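Local structure of prolyl endopeptidase (Myxococcus xanthus, 2BKL) at residues 440-451 and 519-530. The protein probably cleaves oligopeptides after proline and, far less readily, after alanine, as a serine peptidase of the S9A family. Sequence-based numbering, arbitrary orientation.
Sequences LKRDGNAPTLLY and QKYTQPKRLAIY
Thr448 O and Leu450 N take the N-H and C=O of Ala528 where strands 448-451 and 527-530 run parallel, and this is the tightly packed part of the contact. Ala528 N meets Thr448 O at 2.8 Å in an almost straight bond (174°). On one face Thr448 CG2 rests on Leu527 CD1; on the other Leu449 CD1 lies against Tyr530 CB, 3.9 Å away. Ahead of the strands, buried Ala446 O accepts from two hydroxyls, Thr522 OG1 nearly along the C=O axis and Thr448 OG1 from above the carbonyl plane. The folded chain of Arg526 (chi2 -79°) brings its guanidinium edge back to Asn445 O. NE sits 2.8 Å and NH2 2.9 Å from that oxygen, while Pro447 CG covers one face near the rim. Shortening Arg526 to alanine takes away both donors and would probably leave Asn445 O and the Pro447 ring without their partner. The solvent side is more exposed but still held: Arg442 stacks its guanidinium on the Tyr521 ring, planes 11° apart, and grips Gln519 O edge-on through NE and NH2. Tyr521 OH is hydrogen-bonded to Glu418 OE2. In the alpha/beta-hydrolase sheet strand 477-481 lies beside 448-451 and strand 552-556 beside 527-532; helix 657-674 packs on Leu449, Ala528 and Tyr530.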
ATOM      1  N   LEU A 440      31.655   0.923  -0.828  1.00 10.71           N
ATOM      2  CA  LEU A 440      31.399   0.711   0.583  1.00 11.04           C
ATOM      3  C   LEU A 440      32.484  -0.150   1.180  1.00 11.40           C
ATOM      4  O   LEU A 440      32.798  -1.206   0.637  1.00 12.01           O
ATOM      5  CB  LEU A 440      30.074  -0.033   0.758  1.00 12.64           C
ATOM      6  CG  LEU A 440      29.639  -0.339   2.192  1.00 13.92           C
ATOM      7  CD1 LEU A 440      28.983   0.909   2.762  1.00 15.88           C
ATOM      8  CD2 LEU A 440      28.700  -1.571   2.220  1.00 15.76           C
ATOM      9  N   LYS A 441      33.023   0.283   2.312  1.00 12.77           N
ATOM     10  CA  LYS A 441      33.894  -0.557   3.124  1.00 14.99           C
ATOM     11  C   LYS A 441      33.055  -1.499   3.981  1.00 11.68           C
ATOM     12  O   LYS A 441      32.132  -1.065   4.671  1.00 13.18           O
ATOM     13  CB  LYS A 441      34.793   0.312   4.015  1.00 19.10           C
ATOM     14  CG  LYS A 441      35.418   1.507   3.288  1.00 23.00           C
ATOM     15  CD  LYS A 441      36.734   2.004   3.899  1.00 25.84           C
ATOM     16  CE  LYS A 441      37.661   2.528   2.802  1.00 26.98           C
ATOM     17  NZ  LYS A 441      38.709   3.477   3.314  1.00 29.19           N
ATOM     18  N   ARG A 442      33.363  -2.795   3.917  1.00 11.16           N
ATOM     19  CA  ARG A 442      32.690  -3.809   4.707  1.00  9.74           C
ATOM     20  C   ARG A 442      33.438  -3.986   6.007  1.00 10.66           C
ATOM     21  O   ARG A 442      34.094  -5.021   6.241  1.00 12.60           O
ATOM     22  CB  ARG A 442      32.596  -5.135   3.940  1.00 10.08           C
ATOM     23  CG  ARG A 442      31.661  -5.058   2.758  1.00 13.36           C
ATOM     24  CD  ARG A 442      30.216  -5.149   3.149  1.00 13.01           C
ATOM     25  NE  ARG A 442      29.818  -6.490   3.498  1.00 10.84           N
ATOM     26  CZ  ARG A 442      29.437  -7.415   2.618  1.00 10.73           C
ATOM     27  NH1 ARG A 442      29.401  -7.173   1.313  1.00 11.98           N
ATOM     28  NH2 ARG A 442      29.067  -8.603   3.043  1.00  9.79           N
ATOM     29  N   ASP A 443      33.312  -2.969   6.854  1.00 10.97           N
ATOM     30  CA  ASP A 443      34.064  -2.833   8.095  1.00 12.16           C
ATOM     31  C   ASP A 443      33.185  -2.901   9.328  1.00 12.00           C
ATOM     32  O   ASP A 443      33.634  -2.618  10.426  1.00 13.84           O
ATOM     33  CB  ASP A 443      34.847  -1.509   8.072  1.00 14.67           C
ATOM     34  CG  ASP A 443      33.954  -0.267   8.077  1.00 15.85           C
ATOM     35  OD1 ASP A 443      32.710  -0.362   8.003  1.00 17.07           O
ATOM     36  OD2 ASP A 443      34.435   0.904   8.142  1.00 19.87           O
ATOM     37  N   GLY A 444      31.914  -3.264   9.157  1.00  9.01           N
ATOM     38  CA  GLY A 444      31.026  -3.397  10.305  1.00 10.88           C
ATOM     39  C   GLY A 444      30.560  -2.092  10.910  1.00 10.65           C
ATOM     40  O   GLY A 444      30.075  -2.051  12.053  1.00 13.15           O
ATOM     41  N   ASN A 445      30.663  -1.010  10.161  1.00  8.96           N
ATOM     42  CA  ASN A 445      30.363   0.288  10.728  1.00 11.19           C
ATOM     43  C   ASN A 445      29.569   1.240   9.857  1.00 10.22           C
ATOM     44  O   ASN A 445      29.381   2.396  10.224  1.00 11.29           O
ATOM     45  CB  ASN A 445      31.668   0.962  11.151  1.00 13.51           C
ATOM     46  CG  ASN A 445      31.438   2.086  12.122  1.00 15.10           C
ATOM     47  OD1 ASN A 445      30.692   1.940  13.089  1.00 16.74           O
ATOM     48  ND2 ASN A 445      32.054   3.216  11.861  1.00 16.11           N
ATOM     49  N   ALA A 446      29.051   0.770   8.728  1.00  8.80           N
ATOM     50  CA  ALA A 446      28.220   1.626   7.891  1.00  8.17           C
ATOM     51  C   ALA A 446      26.869   1.908   8.550  1.00  9.27           C
ATOM     52  O   ALA A 446      26.232   0.984   9.056  1.00  8.34           O
ATOM     53  CB  ALA A 446      27.983   0.955   6.543  1.00  8.50           C
ATOM     54  N   PRO A 447      26.401   3.144   8.508  1.00  6.93           N
ATOM     55  CA  PRO A 447      25.046   3.448   8.973  1.00  8.07           C
ATOM     56  C   PRO A 447      24.111   2.670   8.047  1.00  8.09           C
ATOM     57  O   PRO A 447      24.238   2.757   6.825  1.00  8.57           O
ATOM     58  CB  PRO A 447      24.902   4.954   8.736  1.00 10.60           C
ATOM     59  CG  PRO A 447      26.139   5.430   8.241  1.00 11.47           C
ATOM     60  CD  PRO A 447      27.084   4.321   7.949  1.00  7.67           C
ATOM     61  N   THR A 448      23.182   1.937   8.619  1.00  6.88           N
ATOM     62  CA  THR A 448      22.322   1.065   7.848  1.00  5.23           C
ATOM     63  C   THR A 448      20.881   1.288   8.221  1.00  4.85           C
ATOM     64  O   THR A 448      20.573   1.472   9.378  1.00  6.40           O
ATOM     65  CB  THR A 448      22.758  -0.391   8.124  1.00  5.72           C
ATOM     66  OG1 THR A 448      24.091  -0.564   7.630  1.00  7.26           O
ATOM     67  CG2 THR A 448      21.900  -1.436   7.400  1.00  7.54           C
ATOM     68  N   LEU A 449      20.022   1.280   7.218  1.00  4.64           N
ATOM     69  CA  LEU A 449      18.586   1.428   7.393  1.00  5.19           C
ATOM     70  C   LEU A 449      17.921   0.185   6.807  1.00  4.85           C
ATOM     71  O   LEU A 449      18.054  -0.089   5.621  1.00  5.01           O
ATOM     72  CB  LEU A 449      18.087   2.670   6.681  1.00  7.55           C
ATOM     73  CG  LEU A 449      16.591   2.974   6.718  1.00  7.47           C
ATOM     74  CD1 LEU A 449      16.106   3.172   8.093  1.00  9.17           C
ATOM     75  CD2 LEU A 449      16.351   4.231   5.881  1.00 10.78           C
ATOM     76  N   LEU A 450      17.215  -0.549   7.637  1.00  4.86           N
ATOM     77  CA  LEU A 450      16.590  -1.826   7.303  1.00  5.05           C
ATOM     78  C   LEU A 450      15.073  -1.628   7.339  1.00  4.38           C
ATOM     79  O   LEU A 450      14.516  -1.204   8.364  1.00  5.69           O
ATOM     80  CB  LEU A 450      17.018  -2.908   8.308  1.00  5.20           C
ATOM     81  CG  LEU A 450      16.213  -4.209   8.310  1.00  4.84           C
ATOM     82  CD1 LEU A 450      16.311  -4.935   6.948  1.00  5.87           C
ATOM     83  CD2 LEU A 450      16.648  -5.090   9.434  1.00  4.99           C
ATOM     84  N   TYR A 451      14.448  -1.917   6.217  1.00  4.81           N
ATOM     85  CA  TYR A 451      13.025  -1.708   5.988  1.00  4.84           C
ATOM     86  C   TYR A 451      12.311  -3.050   5.806  1.00  5.55           C
ATOM     87  O   TYR A 451      12.821  -3.977   5.166  1.00  5.84           O
ATOM     88  CB  TYR A 451      12.877  -0.875   4.711  1.00  6.41           C
ATOM     89  CG  TYR A 451      11.488  -0.563   4.211  1.00  6.92           C
ATOM     90  CD1 TYR A 451      10.558  -0.002   5.046  1.00 11.17           C
ATOM     91  CD2 TYR A 451      11.166  -0.713   2.870  1.00 13.56           C
ATOM     92  CE1 TYR A 451       9.281   0.351   4.584  1.00 11.01           C
ATOM     93  CE2 TYR A 451       9.907  -0.357   2.389  1.00 14.23           C
ATOM     94  CZ  TYR A 451       8.962   0.126   3.289  1.00 12.81           C
ATOM     95  OH  TYR A 451       7.666   0.484   2.894  1.00 19.36           O
ATOM     96  N   GLN A 519      27.470 -10.131   8.518  1.00  5.64           N
ATOM     97  CA  GLN A 519      28.086  -9.921   7.215  1.00  7.82           C
ATOM     98  C   GLN A 519      28.872  -8.611   7.074  1.00  8.13           C
ATOM     99  O   GLN A 519      29.282  -8.247   5.976  1.00  8.21           O
ATOM    100  CB  GLN A 519      27.029 -10.043   6.093  1.00 10.43           C
ATOM    101  CG  GLN A 519      26.555 -11.450   5.855  1.00 12.47           C
ATOM    102  CD  GLN A 519      27.651 -12.346   5.500  1.00 15.53           C
ATOM    103  OE1 GLN A 519      28.532 -11.963   4.731  1.00 15.76           O
ATOM    104  NE2 GLN A 519      27.672 -13.528   6.099  1.00 17.70           N
ATOM    105  N   LYS A 520      29.116  -7.937   8.194  1.00  6.90           N
ATOM    106  CA  LYS A 520      30.081  -6.820   8.252  1.00  8.84           C
ATOM    107  C   LYS A 520      29.585  -5.554   7.549  1.00  7.56           C
ATOM    108  O   LYS A 520      30.384  -4.696   7.191  1.00  9.27           O
ATOM    109  CB  LYS A 520      31.469  -7.244   7.755  1.00 10.72           C
ATOM    110  CG  LYS A 520      32.064  -8.443   8.496  1.00 13.60           C
ATOM    111  CD  LYS A 520      32.288  -8.169   9.962  1.00 16.64           C
ATOM    112  CE  LYS A 520      33.129  -9.290  10.601  1.00 19.24           C
ATOM    113  NZ  LYS A 520      32.910  -9.387  12.069  1.00 22.59           N
ATOM    114  N   TYR A 521      28.278  -5.399   7.379  1.00  7.44           N
ATOM    115  CA  TYR A 521      27.766  -4.126   6.913  1.00  6.78           C
ATOM    116  C   TYR A 521      27.763  -3.113   8.042  1.00  8.99           C
ATOM    117  O   TYR A 521      28.071  -1.955   7.836  1.00 10.63           O
ATOM    118  CB  TYR A 521      26.361  -4.253   6.355  1.00  7.38           C
ATOM    119  CG  TYR A 521      26.265  -5.103   5.112  1.00  7.94           C
ATOM    120  CD1 TYR A 521      26.535  -4.561   3.863  1.00  7.95           C
ATOM    121  CD2 TYR A 521      25.884  -6.436   5.179  1.00  8.08           C
ATOM    122  CE1 TYR A 521      26.459  -5.339   2.711  1.00  6.61           C
ATOM    123  CE2 TYR A 521      25.817  -7.212   4.038  1.00  8.21           C
ATOM    124  CZ  TYR A 521      26.063  -6.649   2.809  1.00  7.63           C
ATOM    125  OH  TYR A 521      25.986  -7.402   1.637  1.00  9.87           O
ATOM    126  N   THR A 522      27.416  -3.549   9.231  1.00  6.98           N
ATOM    127  CA  THR A 522      27.046  -2.615  10.289  1.00  7.18           C
ATOM    128  C   THR A 522      27.196  -3.230  11.670  1.00  7.32           C
ATOM    129  O   THR A 522      27.681  -4.359  11.836  1.00  6.49           O
ATOM    130  CB  THR A 522      25.618  -2.112  10.005  1.00  8.54           C
ATOM    131  OG1 THR A 522      25.291  -0.975  10.815  1.00  9.29           O
ATOM    132  CG2 THR A 522      24.557  -3.140  10.283  1.00  7.73           C
ATOM    133  N   GLN A 523      26.783  -2.477  12.672  1.00  7.31           N
ATOM    134  CA  GLN A 523      26.719  -2.957  14.069  1.00  7.11           C
ATOM    135  C   GLN A 523      25.448  -2.366  14.685  1.00  7.42           C
ATOM    136  O   GLN A 523      24.879  -1.422  14.134  1.00  6.77           O
ATOM    137  CB  GLN A 523      27.958  -2.569  14.872  1.00 10.69           C
ATOM    138  CG  GLN A 523      28.233  -1.098  14.894  1.00 11.41           C
ATOM    139  CD  GLN A 523      29.414  -0.726  15.782  1.00 13.39           C
ATOM    140  OE1 GLN A 523      29.440  -1.103  16.954  1.00 16.00           O
ATOM    141  NE2 GLN A 523      30.372  -0.001  15.237  1.00 18.06           N
ATOM    142  N   PRO A 524      24.952  -2.942  15.784  1.00  8.22           N
ATOM    143  CA  PRO A 524      23.682  -2.465  16.342  1.00  9.41           C
ATOM    144  C   PRO A 524      23.577  -0.936  16.516  1.00  9.12           C
ATOM    145  O   PRO A 524      22.550  -0.346  16.152  1.00  9.15           O
ATOM    146  CB  PRO A 524      23.596  -3.219  17.665  1.00 10.52           C
ATOM    147  CG  PRO A 524      24.294  -4.499  17.366  1.00 10.89           C
ATOM    148  CD  PRO A 524      25.456  -4.119  16.529  1.00  8.79           C
ATOM    149  N   LYS A 525      24.615  -0.282  17.030  1.00  8.88           N
ATOM    150  CA  LYS A 525      24.537   1.170  17.281  1.00 11.46           C
ATOM    151  C   LYS A 525      24.537   2.010  16.013  1.00 10.59           C
ATOM    152  O   LYS A 525      24.337   3.245  16.054  1.00 12.99           O
ATOM    153  CB  LYS A 525      25.655   1.657  18.232  1.00 12.90           C
ATOM    154  CG  LYS A 525      27.047   1.726  17.621  1.00 17.86           C
ATOM    155  CD  LYS A 525      28.128   2.121  18.672  1.00 19.42           C
ATOM    156  CE  LYS A 525      28.364   1.045  19.747  1.00 21.85           C
ATOM    157  NZ  LYS A 525      29.754   1.082  20.322  1.00 25.97           N
ATOM    158  N   ARG A 526      24.758   1.357  14.872  1.00  7.32           N
ATOM    159  CA  ARG A 526      24.728   2.012  13.589  1.00  7.43           C
ATOM    160  C   ARG A 526      23.571   1.510  12.713  1.00  6.75           C
ATOM    161  O   ARG A 526      23.508   1.834  11.519  1.00  7.68           O
ATOM    162  CB  ARG A 526      26.046   1.739  12.872  1.00  8.27           C
ATOM    163  CG  ARG A 526      27.262   2.315  13.585  1.00 11.19           C
ATOM    164  CD  ARG A 526      27.415   3.801  13.341  1.00 13.09           C
ATOM    165  NE  ARG A 526      28.160   4.016  12.110  1.00 14.98           N
ATOM    166  CZ  ARG A 526      28.541   5.203  11.645  1.00 16.41           C
ATOM    167  NH1 ARG A 526      28.158   6.320  12.237  1.00 16.66           N
ATOM    168  NH2 ARG A 526      29.280   5.268  10.548  1.00 15.40           N
ATOM    169  N   LEU A 527      22.644   0.759  13.301  1.00  5.73           N
ATOM    170  CA  LEU A 527      21.530   0.170  12.567  1.00  5.55           C
ATOM    171  C   LEU A 527      20.211   0.805  12.951  1.00  6.81           C
ATOM    172  O   LEU A 527      19.846   0.824  14.117  1.00  8.11           O
ATOM    173  CB  LEU A 527      21.468  -1.342  12.838  1.00  6.73           C
ATOM    174  CG  LEU A 527      20.304  -2.121  12.203  1.00  6.09           C
ATOM    175  CD1 LEU A 527      20.368  -2.036  10.702  1.00  8.29           C
ATOM    176  CD2 LEU A 527      20.274  -3.559  12.673  1.00  8.81           C
ATOM    177  N   ALA A 528      19.490   1.265  11.951  1.00  5.49           N
ATOM    178  CA  ALA A 528      18.116   1.769  12.120  1.00  5.42           C
ATOM    179  C   ALA A 528      17.135   0.860  11.385  1.00  5.26           C
ATOM    180  O   ALA A 528      17.453   0.264  10.350  1.00  5.68           O
ATOM    181  CB  ALA A 528      18.011   3.180  11.586  1.00  7.47           C
ATOM    182  N   ILE A 529      15.923   0.783  11.919  1.00  4.39           N
ATOM    183  CA  ILE A 529      14.811   0.116  11.259  1.00  4.62           C
ATOM    184  C   ILE A 529      13.688   1.079  11.004  1.00  6.09           C
ATOM    185  O   ILE A 529      13.453   2.009  11.774  1.00  6.27           O
ATOM    186  CB  ILE A 529      14.329  -1.105  12.041  1.00  4.71           C
ATOM    187  CG1 ILE A 529      13.970  -0.789  13.502  1.00  7.73           C
ATOM    188  CG2 ILE A 529      15.355  -2.225  11.932  1.00  6.47           C
ATOM    189  CD1 ILE A 529      13.348  -1.932  14.241  1.00  6.42           C
ATOM    190  N   TYR A 530      12.987   0.852   9.900  1.00  5.86           N
ATOM    191  CA  TYR A 530      11.873   1.678   9.450  1.00  6.04           C
ATOM    192  C   TYR A 530      10.723   0.780   9.025  1.00  5.39           C
ATOM    193  O   TYR A 530      10.924  -0.200   8.315  1.00  6.96           O
ATOM    194  CB  TYR A 530      12.240   2.593   8.245  1.00  8.70           C
ATOM    195  CG  TYR A 530      11.043   3.428   7.744  1.00  9.73           C
ATOM    196  CD1 TYR A 530      10.038   2.854   6.946  1.00 13.26           C
ATOM    197  CD2 TYR A 530      10.853   4.722   8.131  1.00 13.79           C
ATOM    198  CE1 TYR A 530       8.928   3.579   6.532  1.00 16.40           C
ATOM    199  CE2 TYR A 530       9.754   5.462   7.690  1.00 14.64           C
ATOM    200  CZ  TYR A 530       8.797   4.881   6.923  1.00 17.47           C
ATOM    201  OH  TYR A 530       7.707   5.647   6.505  1.00 20.70           O
TER